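Local atomic coordinates of muconate lactonizing enzyme (PDB entry 3I4K), a protein that belongs to the muconate lactonizing enzymes of the enolase superfamily, joining an alpha+beta capping domain to a magnesium-binding TIM-barrel-like domain. Residues 64-77 / 96-110. Residues are numbered along the deposited sequence; the frame is centred on the assembly and turned at random.
Sequences ESVETMKALVDGYL and LERVVARARYAKAAV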
loop_
_atom_site.group_PDB
_atom_site.type_symbol
_atom_site.label_atom_id
_atom_site.label_comp_id
_atom_site.label_asym_id
_atom_site.label_seq_id
_atom_site.Cartn_x
_atom_site.Cartn_y
_atom_site.Cartn_z
ATOM N N GLU A 64 14.146 -18.782 -9.783
ATOM C CA GLU A 64 13.595 -18.272 -11.028
ATOM C C GLU A 64 14.730 -17.794 -11.905
ATOM O O GLU A 64 15.745 -17.309 -11.406
ATOM C CB GLU A 64 12.644 -17.107 -10.770
ATOM C CG GLU A 64 11.245 -17.542 -10.402
ATOM C CD GLU A 64 10.303 -16.368 -10.309
ATOM O OE1 GLU A 64 10.088 -15.852 -9.179
ATOM O OE2 GLU A 64 9.793 -15.959 -11.381
ATOM N N SER A 65 14.562 -17.938 -13.215
ATOM C CA SER A 65 15.583 -17.481 -14.147
ATOM C C SER A 65 14.930 -16.912 -15.396
ATOM O O SER A 65 13.739 -17.132 -15.660
ATOM C CB SER A 65 16.513 -18.629 -14.547
ATOM O OG SER A 65 15.830 -19.556 -15.371
ATOM N N VAL A 66 15.721 -16.179 -16.166
ATOM C CA VAL A 66 15.230 -15.592 -17.394
ATOM C C VAL A 66 14.465 -16.645 -18.207
ATOM O O VAL A 66 13.407 -16.348 -18.759
ATOM C CB VAL A 66 16.404 -14.993 -18.208
ATOM C CG1 VAL A 66 17.550 -15.996 -18.307
ATOM C CG2 VAL A 66 15.928 -14.604 -19.584
ATOM N N GLU A 67 14.979 -17.878 -18.259
ATOM C CA GLU A 67 14.309 -18.955 -19.000
ATOM C C GLU A 67 12.968 -19.287 -18.347
ATOM O O GLU A 67 11.938 -19.412 -19.017
ATOM C CB GLU A 67 15.165 -20.231 -19.032
ATOM C CG GLU A 67 16.516 -20.132 -19.737
ATOM C CD GLU A 67 17.589 -19.534 -18.863
ATOM O OE1 GLU A 67 17.506 -19.722 -17.632
ATOM O OE2 GLU A 67 18.523 -18.893 -19.400
ATOM N N THR A 68 13.001 -19.444 -17.029
ATOM C CA THR A 68 11.817 -19.756 -16.241
ATOM C C THR A 68 10.764 -18.673 -16.363
ATOM O O THR A 68 9.574 -18.960 -16.453
ATOM C CB THR A 68 12.196 -19.923 -14.749
ATOM O OG1 THR A 68 12.339 -21.317 -14.457
ATOM C CG2 THR A 68 11.171 -19.283 -13.839
HETATM N N MSE A 69 11.202 -17.423 -16.357
HETATM C CA MSE A 69 10.267 -16.310 -16.445
HETATM C C MSE A 69 9.626 -16.160 -17.824
HETATM O O MSE A 69 8.455 -15.782 -17.938
HETATM C CB MSE A 69 10.967 -15.019 -16.030
HETATM C CG MSE A 69 11.338 -15.003 -14.545
HETATM SE SE MSE A 69 12.266 -13.397 -13.983
HETATM C CE MSE A 69 14.091 -13.939 -14.263
ATOM N N LYS A 70 10.380 -16.469 -18.872
ATOM C CA LYS A 70 9.835 -16.352 -20.216
ATOM C C LYS A 70 8.774 -17.428 -20.424
ATOM O O LYS A 70 7.729 -17.172 -21.014
ATOM C CB LYS A 70 10.949 -16.478 -21.262
ATOM C CG LYS A 70 10.476 -16.249 -22.700
ATOM C CD LYS A 70 11.650 -16.146 -23.668
ATOM C CE LYS A 70 11.177 -16.126 -25.113
ATOM N NZ LYS A 70 10.206 -15.019 -25.375
ATOM N N ALA A 71 9.026 -18.632 -19.923
ATOM C CA ALA A 71 8.051 -19.702 -20.080
ATOM C C ALA A 71 6.750 -19.322 -19.371
ATOM O O ALA A 71 5.651 -19.585 -19.876
ATOM C CB ALA A 71 8.607 -21.004 -19.519
ATOM N N LEU A 72 6.866 -18.687 -18.210
ATOM C CA LEU A 72 5.677 -18.288 -17.467
ATOM C C LEU A 72 4.993 -17.052 -18.063
ATOM O O LEU A 72 3.766 -17.024 -18.206
ATOM C CB LEU A 72 6.029 -18.066 -15.987
ATOM C CG LEU A 72 6.301 -19.367 -15.213
ATOM C CD1 LEU A 72 6.800 -19.056 -13.801
ATOM C CD2 LEU A 72 5.021 -20.196 -15.160
ATOM N N VAL A 73 5.778 -16.038 -18.415
ATOM C CA VAL A 73 5.216 -14.828 -19.010
ATOM C C VAL A 73 4.538 -15.181 -20.334
ATOM O O VAL A 73 3.359 -14.883 -20.536
ATOM C CB VAL A 73 6.302 -13.765 -19.291
ATOM C CG1 VAL A 73 5.700 -12.606 -20.080
ATOM C CG2 VAL A 73 6.893 -13.256 -17.977
ATOM N N ASP A 74 5.276 -15.837 -21.225
ATOM C CA ASP A 74 4.729 -16.214 -22.523
ATOM C C ASP A 74 3.545 -17.170 -22.458
ATOM O O ASP A 74 2.470 -16.872 -22.973
ATOM C CB ASP A 74 5.817 -16.833 -23.411
ATOM C CG ASP A 74 6.846 -15.817 -23.868
ATOM O OD1 ASP A 74 6.567 -14.602 -23.774
ATOM O OD2 ASP A 74 7.927 -16.229 -24.337
ATOM N N GLY A 75 3.736 -18.309 -21.805
ATOM C CA GLY A 75 2.681 -19.303 -21.740
ATOM C C GLY A 75 1.547 -19.192 -20.739
ATOM O O GLY A 75 0.520 -19.842 -20.926
ATOM N N TYR A 76 1.696 -18.388 -19.688
ATOM C CA TYR A 76 0.626 -18.299 -18.695
ATOM C C TYR A 76 0.164 -16.907 -18.283
ATOM O O TYR A 76 -1.033 -16.657 -18.194
ATOM C CB TYR A 76 1.023 -19.077 -17.434
ATOM C CG TYR A 76 1.410 -20.510 -17.693
ATOM C CD1 TYR A 76 2.711 -20.845 -18.063
ATOM C CD2 TYR A 76 0.469 -21.533 -17.593
ATOM C CE1 TYR A 76 3.063 -22.170 -18.326
ATOM C CE2 TYR A 76 0.812 -22.852 -17.857
ATOM C CZ TYR A 76 2.110 -23.160 -18.222
ATOM O OH TYR A 76 2.444 -24.467 -18.496
ATOM N N LEU A 77 1.102 -16.004 -18.026
ATOM C CA LEU A 77 0.755 -14.653 -17.595
ATOM C C LEU A 77 0.231 -13.737 -18.703
ATOM O O LEU A 77 -0.868 -13.191 -18.605
ATOM C CB LEU A 77 1.969 -13.992 -16.932
ATOM C CG LEU A 77 2.639 -14.759 -15.786
ATOM C CD1 LEU A 77 3.780 -13.928 -15.235
ATOM C CD2 LEU A 77 1.626 -15.066 -14.693
ATOM N N LEU A 96 -3.818 -12.763 -12.299
ATOM C CA LEU A 96 -2.638 -13.562 -12.597
ATOM C C LEU A 96 -2.513 -14.706 -11.590
ATOM O O LEU A 96 -2.111 -15.814 -11.944
ATOM C CB LEU A 96 -1.369 -12.707 -12.561
ATOM C CG LEU A 96 -1.279 -11.537 -13.544
ATOM C CD1 LEU A 96 0.162 -11.031 -13.584
ATOM C CD2 LEU A 96 -1.728 -11.992 -14.940
ATOM N N GLU A 97 -2.863 -14.426 -10.335
ATOM C CA GLU A 97 -2.796 -15.421 -9.267
ATOM C C GLU A 97 -3.601 -16.675 -9.595
ATOM O O GLU A 97 -3.259 -17.775 -9.153
ATOM C CB GLU A 97 -3.313 -14.830 -7.949
ATOM C CG GLU A 97 -2.504 -13.661 -7.441
ATOM C CD GLU A 97 -1.034 -13.998 -7.333
ATOM O OE1 GLU A 97 -0.695 -14.994 -6.647
ATOM O OE2 GLU A 97 -0.223 -13.270 -7.943
ATOM N N ARG A 98 -4.665 -16.522 -10.375
ATOM C CA ARG A 98 -5.494 -17.673 -10.713
ATOM C C ARG A 98 -4.817 -18.650 -11.672
ATOM O O ARG A 98 -5.184 -19.825 -11.726
ATOM C CB ARG A 98 -6.832 -17.205 -11.305
ATOM C CG ARG A 98 -7.681 -16.370 -10.347
ATOM C CD ARG A 98 -8.979 -15.911 -11.004
ATOM N NE ARG A 98 -9.862 -17.028 -11.350
ATOM C CZ ARG A 98 -10.578 -17.727 -10.472
ATOM N NH1 ARG A 98 -10.533 -17.434 -9.176
ATOM N NH2 ARG A 98 -11.337 -18.730 -10.890
ATOM N N VAL A 99 -3.817 -18.176 -12.411
ATOM C CA VAL A 99 -3.121 -19.025 -13.379
ATOM C C VAL A 99 -1.710 -19.441 -12.967
ATOM O O VAL A 99 -1.215 -20.489 -13.400
ATOM C CB VAL A 99 -3.040 -18.340 -14.765
ATOM C CG1 VAL A 99 -4.422 -17.902 -15.203
ATOM C CG2 VAL A 99 -2.098 -17.154 -14.715
ATOM N N VAL A 100 -1.063 -18.618 -12.143
ATOM C CA VAL A 100 0.287 -18.914 -11.679
ATOM C C VAL A 100 0.505 -18.445 -10.241
ATOM O O VAL A 100 0.439 -17.252 -9.952
ATOM C CB VAL A 100 1.357 -18.234 -12.569
ATOM C CG1 VAL A 100 2.747 -18.577 -12.060
ATOM C CG2 VAL A 100 1.206 -18.680 -14.016
ATOM N N ALA A 101 0.758 -19.392 -9.343
ATOM C CA ALA A 101 1.012 -19.056 -7.952
ATOM C C ALA A 101 2.491 -18.699 -7.850
ATOM O O ALA A 101 3.295 -19.161 -8.660
ATOM C CB ALA A 101 0.691 -20.239 -7.060
ATOM N N ARG A 102 2.837 -17.864 -6.872
ATOM C CA ARG A 102 4.215 -17.434 -6.652
ATOM C C ARG A 102 4.840 -16.827 -7.908
ATOM O O ARG A 102 4.236 -15.959 -8.542
ATOM C CB ARG A 102 5.053 -18.615 -6.143
ATOM C CG ARG A 102 4.368 -19.349 -4.995
ATOM C CD ARG A 102 5.271 -20.286 -4.215
ATOM N NE ARG A 102 4.480 -20.976 -3.200
ATOM C CZ ARG A 102 4.975 -21.547 -2.106
ATOM N NH1 ARG A 102 6.279 -21.521 -1.864
ATOM N NH2 ARG A 102 4.156 -22.141 -1.248
ATOM N N ALA A 103 6.046 -17.268 -8.259
ATOM C CA ALA A 103 6.732 -16.747 -9.437
ATOM C C ALA A 103 6.644 -15.218 -9.484
ATOM O O ALA A 103 6.327 -14.635 -10.524
ATOM C CB ALA A 103 6.121 -17.347 -10.708
ATOM N N ARG A 104 6.936 -14.571 -8.357
ATOM C CA ARG A 104 6.873 -13.114 -8.278
ATOM C C ARG A 104 7.786 -12.393 -9.273
ATOM O O ARG A 104 7.385 -11.398 -9.872
ATOM C CB ARG A 104 7.207 -12.647 -6.857
ATOM C CG ARG A 104 6.234 -13.135 -5.787
ATOM C CD ARG A 104 4.805 -12.669 -6.041
ATOM N NE ARG A 104 3.999 -12.735 -4.822
ATOM C CZ ARG A 104 2.721 -12.374 -4.736
ATOM N NH1 ARG A 104 2.071 -11.921 -5.802
ATOM N NH2 ARG A 104 2.100 -12.441 -3.565
ATOM N N TYR A 105 9.012 -12.879 -9.444
ATOM C CA TYR A 105 9.930 -12.227 -10.370
ATOM C C TYR A 105 9.339 -12.118 -11.781
ATOM O O TYR A 105 9.445 -11.074 -12.421
ATOM C CB TYR A 105 11.268 -12.970 -10.402
ATOM C CG TYR A 105 12.177 -12.647 -9.234
ATOM C CD1 TYR A 105 12.955 -11.491 -9.231
ATOM C CD2 TYR A 105 12.264 -13.496 -8.136
ATOM C CE1 TYR A 105 13.803 -11.192 -8.166
ATOM C CE2 TYR A 105 13.111 -13.201 -7.057
ATOM C CZ TYR A 105 13.877 -12.053 -7.082
ATOM O OH TYR A 105 14.736 -11.771 -6.032
ATOM N N ALA A 106 8.707 -13.187 -12.254
ATOM C CA ALA A 106 8.107 -13.181 -13.584
ATOM C C ALA A 106 6.973 -12.152 -13.640
ATOM O O ALA A 106 6.861 -11.379 -14.595
ATOM C CB ALA A 106 7.571 -14.565 -13.923
ATOM N N LYS A 107 6.142 -12.153 -12.599
ATOM C CA LYS A 107 5.011 -11.242 -12.506
ATOM C C LYS A 107 5.426 -9.778 -12.441
ATOM O O LYS A 107 4.755 -8.912 -13.004
ATOM C CB LYS A 107 4.158 -11.603 -11.284
ATOM C CG LYS A 107 3.493 -12.976 -11.377
ATOM C CD LYS A 107 2.861 -13.398 -10.050
ATOM C CE LYS A 107 2.072 -14.697 -10.183
ATOM N NZ LYS A 107 1.648 -15.246 -8.861
ATOM N N ALA A 108 6.530 -9.490 -11.761
ATOM C CA ALA A 108 6.991 -8.114 -11.638
ATOM C C ALA A 108 7.189 -7.452 -13.007
ATOM O O ALA A 108 6.908 -6.262 -13.181
ATOM C CB ALA A 108 8.279 -8.066 -10.843
ATOM N N ALA A 109 7.671 -8.219 -13.979
ATOM C CA ALA A 109 7.887 -7.666 -15.310
ATOM C C ALA A 109 6.558 -7.243 -15.915
ATOM O O ALA A 109 6.443 -6.147 -16.459
ATOM C CB ALA A 109 8.574 -8.687 -16.209
ATOM N N VAL A 110 5.552 -8.106 -15.808
ATOM C CA VAL A 110 4.235 -7.794 -16.354
ATOM C C VAL A 110 3.673 -6.533 -15.686
ATOM O O VAL A 110 3.112 -5.653 -16.347
ATOM C CB VAL A 110 3.244 -8.961 -16.143
ATOM C CG1 VAL A 110 1.886 -8.608 -16.743
ATOM C CG2 VAL A 110 3.789 -10.229 -16.778
#
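The methyl of A106 is a small bump that fills a hollow on helix 66-77 walled by M69, L72, V73 and L77. Selenomethionine M69 lies over the same turn, its CG 3.8 Å from A106 CB, and chi2 near 179° carries SE straight on from CG to Y105 CB, 3.7 Å away. In return L77 is a knob among L96, A106, K107 and V110. Its CD1 rests on K107 and V110, while L77 CD2 reaches V100 CG2 at 3.7 Å. V100 CG2 also presses on Y76 CB (3.4 Å), and L72 CD1 meets A103 CB at 3.6 Å. The axes of segments 66-77 and 104-110 approach to 9.0 Å and cross at -57°, consistent with so small a knob as alanine. E64 stretches its carboxylate across the first turn of helix 104-110. E64 OE1 accepts from Y105 N (3.2 Å) and E64 OE2 from A106 N (3.1 Å), both on the syn side and both bent; OE1 also lies at the edge of the Y105 ring. K107 NZ makes a salt bridge to E97 OE2 and hydrogen bonds to V100 O and R102 O, tying down the link between helices 89-99 and 104-121. These helices belong to the N-terminal capping domain, and Y105 packs edge-to-face on W255. Chemically, an apolar seam ends in a buried carboxylate whose charge is probably eased by the amino end of helix 104-121.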